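PDB 3GYB: transcriptional regulators (LACI-FAMILY TRANSCRIPTIONAL REGULATORY PROTEIN) from Corynebacterium glutamicum, which probably regulates transcription as a DNA-binding factor of the LacI family, with a periplasmic-binding-protein-like domain. Local coordinates for residues E139-M142 with R143-L147. Residues are numbered along the deposited sequence; the frame is centred on the assembly and turned at random.
Sequences EATM and RAHGL
Arg143 N bonds to Glu139 O (3.0 Å), Ala144 N to Ala140 O (2.8 Å) and finally His145 N to Thr141 O (3.2 Å), successive i+4 bonds of a helix that closes in a Schellman motif. Helical geometry ends at His145, and Gly146, at positive phi, is the C-prime residue. The chain then doubles back: Leu147 N reaches Met142 O at 2.8 Å from above the carbonyl plane, while Gly146 N bonds to Arg143 O. His145 N adds a weak second bond to Met142 O.

The reversal carries Leu147 over selenomethionine Met142, whose chain, curled at its second and third torsions (-68° and -73°), brings CE tightly against Leu147 CB at 3.5 Å. One turn apart, Glu139 and Arg143 run side by side in a salt bridge whose hydrogen bond, NH1 to OE1 at 3.3 Å, is weak. Nearly straight, it meets the guanidinium at its edge, although the two planar groups stand 83° apart. One water joins NH2 to OE2; a second, on OE1, reaches NH2 only weakly. The edge of the His145 ring lies beside Thr141, CD2 to CG2 3.8 Å; Thr141 OG1 bonds back to Ser137 O.

Thr141, Met142 and His145 pack on helix 102-115, and Pro149 adjoins Glu139, Met142 and Arg143 where the chain leaves helix 129-144 for strand 150-151, completing the beta-alpha-beta unit begun by strand 121-124.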
# COMPACT_ATOMS: atom_id res chain seq x y z
N GLU A 139 -3.54 -4.36 27.44
CA GLU A 139 -3.55 -5.11 28.69
C GLU A 139 -4.08 -4.28 29.85
O GLU A 139 -4.88 -4.77 30.64
CB GLU A 139 -2.15 -5.62 29.04
CG GLU A 139 -1.62 -6.72 28.13
CD GLU A 139 -0.73 -7.71 28.87
OE1 GLU A 139 0.05 -7.28 29.74
OE2 GLU A 139 -0.81 -8.93 28.57
N ALA A 140 -3.64 -3.03 29.95
CA ALA A 140 -4.09 -2.17 31.04
C ALA A 140 -5.59 -1.91 30.97
O ALA A 140 -6.28 -1.89 31.99
CB ALA A 140 -3.33 -0.85 31.01
N THR A 141 -6.10 -1.72 29.76
CA THR A 141 -7.52 -1.46 29.58
C THR A 141 -8.33 -2.71 29.90
O THR A 141 -9.39 -2.62 30.51
CB THR A 141 -7.82 -1.00 28.15
OG1 THR A 141 -7.09 0.20 27.89
CG2 THR A 141 -9.31 -0.74 27.97
N MSE A 142 -7.84 -3.88 29.47
CA MSE A 142 -8.56 -5.11 29.77
C MSE A 142 -8.63 -5.31 31.28
O MSE A 142 -9.70 -5.57 31.82
CB MSE A 142 -7.85 -6.32 29.12
CG MSE A 142 -8.02 -6.41 27.61
SE MSE A 142 -9.82 -6.82 27.01
CE MSE A 142 -9.90 -8.69 27.51
N ARG A 143 -7.50 -5.17 31.97
CA ARG A 143 -7.48 -5.34 33.42
C ARG A 143 -8.26 -4.27 34.16
O ARG A 143 -8.82 -4.51 35.23
CB ARG A 143 -6.03 -5.37 33.93
CG ARG A 143 -5.26 -6.58 33.44
CD ARG A 143 -4.01 -6.83 34.28
NE ARG A 143 -3.34 -8.05 33.83
CZ ARG A 143 -2.48 -8.11 32.83
NH1 ARG A 143 -2.16 -7.01 32.16
NH2 ARG A 143 -1.95 -9.27 32.48
N ALA A 144 -8.31 -3.07 33.60
CA ALA A 144 -9.06 -1.99 34.23
C ALA A 144 -10.54 -2.38 34.28
O ALA A 144 -11.26 -2.02 35.21
CB ALA A 144 -8.90 -0.70 33.46
N HIS A 145 -10.98 -3.12 33.26
CA HIS A 145 -12.36 -3.57 33.15
C HIS A 145 -12.60 -4.98 33.69
O HIS A 145 -13.65 -5.57 33.41
CB HIS A 145 -12.81 -3.45 31.70
CG HIS A 145 -12.91 -2.04 31.22
ND1 HIS A 145 -13.97 -1.22 31.54
CD2 HIS A 145 -12.06 -1.28 30.48
CE1 HIS A 145 -13.77 -0.02 31.03
NE2 HIS A 145 -12.62 -0.03 30.38
N GLY A 146 -11.64 -5.49 34.44
CA GLY A 146 -11.76 -6.81 35.05
C GLY A 146 -11.65 -8.01 34.12
O GLY A 146 -12.12 -9.10 34.44
N LEU A 147 -11.01 -7.80 32.97
CA LEU A 147 -10.85 -8.87 32.00
C LEU A 147 -9.38 -9.25 31.87
O LEU A 147 -8.49 -8.40 32.00
CB LEU A 147 -11.39 -8.43 30.63
CG LEU A 147 -12.87 -8.05 30.58
CD1 LEU A 147 -13.22 -7.52 29.20
CD2 LEU A 147 -13.72 -9.26 30.93
O HOH W 1 -0.43 -10.97 30.22
O HOH W 2 1.32 -8.76 31.55